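Local coordinates for protein glutathione S-transferase (Cupriavidus metallidurans, PDB 4MK3) that binds a sulfinic acid form of glutathione and probably catalyses the transfer of glutathione to electrophilic substrates, at residues Val39-Glu43 against Lys44-Tyr48; Leu186-Asp190 against Phe191-Asp195. All blocks are in the same frame, centred on the assembly; numbering follows the deposited sequence.

Contact 1 (Val39-Glu43 against Lys44-Tyr48); sequences VVLAE and KKIDY
Leu41 and Tyr48 carry the apolar part of this local contact. Methyl CD1 of Leu41 sits over the centre of the Tyr48 ring, 3.7 Å from its centroid and 13° off the normal, in a CH-pi contact. Tyr48 CG stands between its backbone N and carbonyl carbon (chi1 69°), which turns the ring back against Leu41. The other methyl of Leu41, CD2, meets Ile46 CB at 3.9 Å, so one branched side chain serves two partners. An alanine in place of Tyr48 would probably leave Leu41 CD1 without the ring face it rests on and Arg38 NE without its weak hydrogen bond to the phenol oxygen.

Backbone bonds close the helix. Lys44 N reaches Val40 O at 2.9 Å, an i to i-4 bond, while Ile46 N returns to Leu41 O at 3.0 Å, nearly straight at the hydrogen (166°). Lys45 N bonds to Ala42 O at 3.1 Å from above the carbonyl plane.

The charged ends lead away from the turn: Lys44 NZ forms a salt bridge with Asp93 and bonds to the carbonyls of Ser96 and Val98, while Glu43 OE2 joins Arg215 by a salt bridge and Ser217 OG by a hydrogen bond.

With the positive phi of Lys45, the bonds given by Ile46 N and Lys45 N make this a Schellman motif; it ends helix 32-44 and leads into strand 49-52 of the thioredoxin-like domain.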
ATOM      1  N   VAL A  39       2.779   6.280 -16.177  1.00 15.36           N
ATOM      2  CA  VAL A  39       2.352   5.386 -17.257  1.00 14.62           C
ATOM      3  C   VAL A  39       0.828   5.405 -17.395  1.00 14.45           C
ATOM      4  O   VAL A  39       0.309   5.515 -18.500  1.00 15.10           O
ATOM      5  CB  VAL A  39       2.901   3.966 -17.057  1.00 14.08           C
ATOM      6  CG1 VAL A  39       2.205   2.972 -17.997  1.00 14.19           C
ATOM      7  CG2 VAL A  39       4.421   3.956 -17.269  1.00 15.15           C
ATOM      8  N   VAL A  40       0.112   5.326 -16.277  1.00 14.51           N
ATOM      9  CA  VAL A  40      -1.329   5.397 -16.324  1.00 14.98           C
ATOM     10  C   VAL A  40      -1.749   6.723 -16.971  1.00 15.48           C
ATOM     11  O   VAL A  40      -2.565   6.756 -17.885  1.00 16.79           O
ATOM     12  CB  VAL A  40      -1.949   5.270 -14.918  1.00 16.22           C
ATOM     13  CG1 VAL A  40      -3.435   5.604 -14.958  1.00 18.07           C
ATOM     14  CG2 VAL A  40      -1.728   3.851 -14.381  1.00 17.32           C
ATOM     15  N   LEU A  41      -1.202   7.841 -16.508  1.00 17.52           N
ATOM     16  CA  LEU A  41      -1.600   9.127 -17.077  1.00 16.56           C
ATOM     17  C   LEU A  41      -1.320   9.221 -18.571  1.00 17.13           C
ATOM     18  O   LEU A  41      -2.111   9.760 -19.327  1.00 18.70           O
ATOM     19  CB  LEU A  41      -0.924  10.280 -16.341  1.00 17.93           C
ATOM     20  CG  LEU A  41      -1.376  10.417 -14.883  1.00 17.52           C
ATOM     21  CD1 LEU A  41      -0.428  11.289 -14.097  1.00 19.09           C
ATOM     22  CD2 LEU A  41      -2.772  11.012 -14.823  1.00 20.82           C
ATOM     23  N   ALA A  42      -0.199   8.668 -19.011  1.00 16.87           N
ATOM     24  CA  ALA A  42       0.125   8.659 -20.429  1.00 17.78           C
ATOM     25  C   ALA A  42      -0.841   7.774 -21.227  1.00 17.99           C
ATOM     26  O   ALA A  42      -1.322   8.166 -22.283  1.00 20.21           O
ATOM     27  CB  ALA A  42       1.543   8.185 -20.628  1.00 17.58           C
ATOM     28  N   GLU A  43      -1.110   6.583 -20.707  1.00 18.52           N
ATOM     29  CA  GLU A  43      -2.026   5.675 -21.395  1.00 19.62           C
ATOM     30  C   GLU A  43      -3.413   6.307 -21.546  1.00 20.70           C
ATOM     31  O   GLU A  43      -4.073   6.123 -22.583  1.00 22.14           O
ATOM     32  CB  GLU A  43      -2.157   4.347 -20.643  1.00 17.80           C
ATOM     33  CG  GLU A  43      -0.891   3.513 -20.541  1.00 17.11           C
ATOM     34  CD  GLU A  43      -0.504   2.766 -21.797  1.00 16.77           C
ATOM     35  OE1 GLU A  43      -1.264   2.795 -22.793  1.00 23.10           O
ATOM     36  OE2 GLU A  43       0.576   2.125 -21.790  1.00 17.19           O
ATOM     37  N   LYS A  44      -3.834   7.058 -20.523  1.00 20.69           N
ATOM     38  CA  LYS A  44      -5.165   7.691 -20.475  1.00 20.94           C
ATOM     39  C   LYS A  44      -5.211   9.037 -21.225  1.00 24.33           C
ATOM     40  O   LYS A  44      -6.288   9.625 -21.411  1.00 24.89           O
ATOM     41  CB  LYS A  44      -5.564   7.951 -19.026  1.00 22.68           C
ATOM     42  CG  LYS A  44      -5.588   6.748 -18.092  1.00 31.03           C
ATOM     43  CD  LYS A  44      -6.648   5.780 -18.432  1.00 24.70           C
ATOM     44  CE  LYS A  44      -8.055   6.337 -18.270  1.00 29.60           C
ATOM     45  NZ  LYS A  44      -8.995   5.236 -18.532  1.00 24.69           N
ATOM     46  N   LYS A  45      -4.041   9.521 -21.634  1.00 24.56           N
ATOM     47  CA  LYS A  45      -3.912  10.811 -22.315  1.00 24.62           C
ATOM     48  C   LYS A  45      -4.428  11.961 -21.445  1.00 25.55           C
ATOM     49  O   LYS A  45      -5.104  12.885 -21.928  1.00 27.36           O
ATOM     50  CB  LYS A  45      -4.614  10.769 -23.666  1.00 26.62           C
ATOM     51  CG  LYS A  45      -4.089   9.664 -24.573  1.00 29.46           C
ATOM     52  CD  LYS A  45      -4.797   9.663 -25.918  1.00 40.26           C
ATOM     53  CE  LYS A  45      -4.330   8.507 -26.782  1.00 45.01           C
ATOM     54  NZ  LYS A  45      -2.870   8.586 -27.089  1.00 50.35           N
ATOM     55  N   ILE A  46      -4.084  11.897 -20.164  1.00 23.72           N
ATOM     56  CA  ILE A  46      -4.431  12.935 -19.209  1.00 21.73           C
ATOM     57  C   ILE A  46      -3.256  13.890 -19.034  1.00 24.01           C
ATOM     58  O   ILE A  46      -2.157  13.467 -18.680  1.00 25.41           O
ATOM     59  CB  ILE A  46      -4.820  12.318 -17.862  1.00 25.80           C
ATOM     60  CG1 ILE A  46      -6.042  11.421 -18.050  1.00 27.27           C
ATOM     61  CG2 ILE A  46      -5.125  13.410 -16.832  1.00 27.21           C
ATOM     62  CD1 ILE A  46      -6.276  10.491 -16.884  1.00 32.36           C
ATOM     63  N   ASP A  47      -3.513  15.177 -19.237  1.00 26.24           N
ATOM     64  CA  ASP A  47      -2.467  16.188 -19.128  1.00 28.62           C
ATOM     65  C   ASP A  47      -2.256  16.538 -17.665  1.00 30.88           C
ATOM     66  O   ASP A  47      -3.200  16.551 -16.877  1.00 31.33           O
ATOM     67  CB  ASP A  47      -2.808  17.427 -19.946  1.00 34.62           C
ATOM     68  CG  ASP A  47      -2.552  17.228 -21.429  1.00 46.53           C
ATOM     69  OD1 ASP A  47      -1.443  16.774 -21.797  1.00 48.06           O
ATOM     70  OD2 ASP A  47      -3.465  17.516 -22.225  1.00 50.77           O
ATOM     71  N   TYR A  48      -1.006  16.777 -17.303  1.00 24.28           N
ATOM     72  CA  TYR A  48      -0.642  17.141 -15.930  1.00 24.34           C
ATOM     73  C   TYR A  48       0.727  17.798 -15.927  1.00 27.25           C
ATOM     74  O   TYR A  48       1.497  17.654 -16.886  1.00 24.39           O
ATOM     75  CB  TYR A  48      -0.642  15.920 -15.015  1.00 24.22           C
ATOM     76  CG  TYR A  48       0.483  14.938 -15.328  1.00 19.13           C
ATOM     77  CD1 TYR A  48       0.389  14.056 -16.391  1.00 19.09           C
ATOM     78  CD2 TYR A  48       1.633  14.891 -14.552  1.00 19.54           C
ATOM     79  CE1 TYR A  48       1.402  13.182 -16.670  1.00 18.54           C
ATOM     80  CE2 TYR A  48       2.656  14.029 -14.834  1.00 18.89           C
ATOM     81  CZ  TYR A  48       2.542  13.175 -15.897  1.00 18.60           C
ATOM     82  OH  TYR A  48       3.557  12.288 -16.189  1.00 19.12           O
TER

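Contact 2 (Leu186-Asp190 against Phe191-Asp195)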
ATOM      1  N   LEU A 186       9.685  -4.662 -12.623  1.00 14.02           N
ATOM      2  CA  LEU A 186      10.781  -5.362 -13.270  1.00 15.08           C
ATOM      3  C   LEU A 186      11.826  -4.393 -13.807  1.00 14.76           C
ATOM      4  O   LEU A 186      13.021  -4.609 -13.654  1.00 14.92           O
ATOM      5  CB  LEU A 186      10.253  -6.251 -14.385  1.00 13.37           C
ATOM      6  CG  LEU A 186       9.337  -7.400 -13.983  1.00 15.47           C
ATOM      7  CD1 LEU A 186       8.850  -8.123 -15.226  1.00 16.44           C
ATOM      8  CD2 LEU A 186      10.077  -8.338 -13.024  1.00 17.51           C
ATOM      9  N   ALA A 187      11.366  -3.277 -14.388  1.00 14.82           N
ATOM     10  CA  ALA A 187      12.278  -2.260 -14.866  1.00 14.46           C
ATOM     11  C   ALA A 187      13.068  -1.617 -13.721  1.00 13.61           C
ATOM     12  O   ALA A 187      14.225  -1.229 -13.892  1.00 15.63           O
ATOM     13  CB  ALA A 187      11.496  -1.175 -15.646  1.00 16.43           C
ATOM     14  N   TYR A 188      12.430  -1.491 -12.557  1.00 14.45           N
ATOM     15  CA  TYR A 188      13.136  -0.959 -11.397  1.00 16.17           C
ATOM     16  C   TYR A 188      14.272  -1.877 -10.959  1.00 16.38           C
ATOM     17  O   TYR A 188      15.361  -1.408 -10.634  1.00 17.40           O
ATOM     18  CB  TYR A 188      12.194  -0.696 -10.229  1.00 14.32           C
ATOM     19  CG  TYR A 188      12.882  -0.013  -9.082  1.00 17.69           C
ATOM     20  CD1 TYR A 188      13.228   1.327  -9.153  1.00 18.22           C
ATOM     21  CD2 TYR A 188      13.162  -0.691  -7.907  1.00 18.23           C
ATOM     22  CE1 TYR A 188      13.863   1.961  -8.096  1.00 20.01           C
ATOM     23  CE2 TYR A 188      13.776  -0.064  -6.858  1.00 21.50           C
ATOM     24  CZ  TYR A 188      14.110   1.261  -6.951  1.00 19.03           C
ATOM     25  OH  TYR A 188      14.755   1.906  -5.899  1.00 25.74           O
ATOM     26  N   LEU A 189      14.021  -3.188 -10.962  1.00 14.54           N
ATOM     27  CA  LEU A 189      15.085  -4.137 -10.668  1.00 16.02           C
ATOM     28  C   LEU A 189      16.209  -4.038 -11.689  1.00 16.37           C
ATOM     29  O   LEU A 189      17.373  -4.038 -11.310  1.00 17.54           O
ATOM     30  CB  LEU A 189      14.524  -5.553 -10.609  1.00 15.24           C
ATOM     31  CG  LEU A 189      13.579  -5.891  -9.447  1.00 14.80           C
ATOM     32  CD1 LEU A 189      13.141  -7.362  -9.537  1.00 17.35           C
ATOM     33  CD2 LEU A 189      14.178  -5.611  -8.075  1.00 17.50           C
ATOM     34  N   ASP A 190      15.879  -3.934 -12.980  1.00 15.88           N
ATOM     35  CA  ASP A 190      16.936  -3.706 -13.993  1.00 16.87           C
ATOM     36  C   ASP A 190      17.814  -2.474 -13.685  1.00 17.69           C
ATOM     37  O   ASP A 190      19.026  -2.475 -13.877  1.00 20.98           O
ATOM     38  CB  ASP A 190      16.333  -3.505 -15.385  1.00 18.48           C
ATOM     39  CG  ASP A 190      15.715  -4.756 -15.983  1.00 19.71           C
ATOM     40  OD1 ASP A 190      16.103  -5.905 -15.660  1.00 20.72           O
ATOM     41  OD2 ASP A 190      14.820  -4.591 -16.841  1.00 19.38           O
ATOM     42  N   PHE A 191      17.142  -1.427 -13.222  1.00 19.03           N
ATOM     43  CA  PHE A 191      17.764  -0.136 -12.981  1.00 19.27           C
ATOM     44  C   PHE A 191      18.606  -0.136 -11.709  1.00 18.93           C
ATOM     45  O   PHE A 191      19.757   0.266 -11.732  1.00 22.80           O
ATOM     46  CB  PHE A 191      16.638   0.917 -12.893  1.00 19.75           C
ATOM     47  CG  PHE A 191      17.101   2.317 -12.593  1.00 22.18           C
ATOM     48  CD1 PHE A 191      17.994   2.963 -13.419  1.00 23.26           C
ATOM     49  CD2 PHE A 191      16.595   2.998 -11.498  1.00 25.73           C
ATOM     50  CE1 PHE A 191      18.402   4.259 -13.137  1.00 28.90           C
ATOM     51  CE2 PHE A 191      17.000   4.287 -11.219  1.00 27.60           C
ATOM     52  CZ  PHE A 191      17.905   4.910 -12.043  1.00 29.40           C
ATOM     53  N   ARG A 192      18.013  -0.587 -10.598  1.00 18.88           N
ATOM     54  CA  ARG A 192      18.676  -0.467  -9.288  1.00 21.21           C
ATOM     55  C   ARG A 192      19.306  -1.733  -8.732  1.00 21.16           C
ATOM     56  O   ARG A 192      20.173  -1.658  -7.859  1.00 22.94           O
ATOM     57  CB  ARG A 192      17.687   0.043  -8.236  1.00 23.51           C
ATOM     58  CG  ARG A 192      17.295   1.492  -8.367  1.00 32.13           C
ATOM     59  CD  ARG A 192      18.490   2.412  -8.312  1.00 39.98           C
ATOM     60  NE  ARG A 192      18.066   3.782  -8.054  1.00 33.43           N
ATOM     61  CZ  ARG A 192      18.775   4.856  -8.367  1.00 36.68           C
ATOM     62  NH1 ARG A 192      19.959   4.736  -8.954  1.00 42.68           N
ATOM     63  NH2 ARG A 192      18.289   6.055  -8.091  1.00 36.35           N
ATOM     64  N   PHE A 193      18.853  -2.885  -9.217  1.00 20.75           N
ATOM     65  CA  PHE A 193      19.316  -4.179  -8.714  1.00 20.96           C
ATOM     66  C   PHE A 193      19.703  -5.117  -9.857  1.00 23.00           C
ATOM     67  O   PHE A 193      19.154  -6.222  -9.988  1.00 22.62           O
ATOM     68  CB  PHE A 193      18.228  -4.835  -7.857  1.00 20.84           C
ATOM     69  CG  PHE A 193      17.989  -4.124  -6.550  1.00 22.28           C
ATOM     70  CD1 PHE A 193      17.044  -3.117  -6.453  1.00 21.75           C
ATOM     71  CD2 PHE A 193      18.714  -4.465  -5.428  1.00 27.55           C
ATOM     72  CE1 PHE A 193      16.847  -2.461  -5.247  1.00 24.44           C
ATOM     73  CE2 PHE A 193      18.519  -3.819  -4.230  1.00 34.21           C
ATOM     74  CZ  PHE A 193      17.568  -2.812  -4.143  1.00 27.76           C
ATOM     75  N   PRO A 194      20.655  -4.685 -10.691  1.00 23.58           N
ATOM     76  CA  PRO A 194      21.037  -5.548 -11.815  1.00 29.65           C
ATOM     77  C   PRO A 194      21.611  -6.889 -11.363  1.00 29.52           C
ATOM     78  O   PRO A 194      21.677  -7.814 -12.176  1.00 33.65           O
ATOM     79  CB  PRO A 194      22.094  -4.721 -12.548  1.00 32.11           C
ATOM     80  CG  PRO A 194      22.623  -3.776 -11.522  1.00 31.70           C
ATOM     81  CD  PRO A 194      21.443  -3.448 -10.654  1.00 26.06           C
ATOM     82  N   ASP A 195      21.993  -6.995 -10.090  1.00 26.22           N
ATOM     83  CA  ASP A 195      22.473  -8.253  -9.502  1.00 28.76           C
ATOM     84  C   ASP A 195      21.388  -9.297  -9.246  1.00 34.89           C
ATOM     85  O   ASP A 195      21.693 -10.473  -9.034  1.00 30.92           O
ATOM     86  CB  ASP A 195      23.185  -7.971  -8.173  1.00 34.11           C
ATOM     87  CG  ASP A 195      22.324  -7.153  -7.210  1.00 42.27           C
ATOM     88  OD1 ASP A 195      21.892  -6.042  -7.589  1.00 35.26           O
ATOM     89  OD2 ASP A 195      22.069  -7.620  -6.078  1.00 43.96           O
TER
HETATM   90  O   HOH W   1      15.857   4.608  -6.482  1.00 29.14           O
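Arg192 lays the apolar part of its side chain across the Tyr188 ring, one helical turn further on. Its CB stands over one face, displaced toward the rim, 4.2 Å from the centroid in a CH-pi contact, and CG comes to 3.5 Å from Tyr188 CE1. A bend at chi2 (-58°) then carries the guanidinium past the phenol, its plane nearly perpendicular to the ring (86°). Water 1 ties the two polar ends together, accepting from Arg192 NE at 2.8 Å and hydrogen-bonded to Tyr188 OH at 3.0 Å. A flat ring ending in a hydroxyl suits this place, offering a face and a water-bound tip. Phe191 adds a cover, its CE2 lying over the middle of the guanidinium, 3.3 Å above the plane. Leu189 CD2 packs on Phe193 CB at 4.1 Å.

All this rides on the C-terminal turn of helix 177-192, in the all-helical domain of the glutathione transferase fold. The side chain of Tyr188 is about 6 Å from a bound glutathione sulfinic acid. Arg192 N bonds to Tyr188 O at 2.8 Å, and Phe193, the first residue to leave helical angles, still gives its N-H to Leu189 O. Pro194 has no N-H to continue the pattern.

Further out, Leu123 and Leu127 of helix 106-134 pack against Tyr188, Ile153 and Leu157 of helix 143-164 touch Leu189, and Asp190 forms a salt bridge with Arg199.

Both contacts lie at the C-terminal end of a helix, but in different domains, their nearest atoms about 9 Å apart. Each is partly buried: Val40, Leu41 and Lys44 are buried in contact 1, Tyr188, Leu189 and Phe193 in contact 2, while Ala42, Lys45 and Pro194 are exposed. Contact 1 belongs to the N-terminal domain and leads into a strand; its positive-phi lysine gives a Schellman ending, and its charged side chains find partners on neighbouring helices and loops. Contact 2 leaves its helix without that motif, proline following. Its chemistry is more aromatic, with a water joining polar ends. The Tyr188 side chain stands closer to a bound glutathione derivative than the Val40 side chain, about 12 Å away.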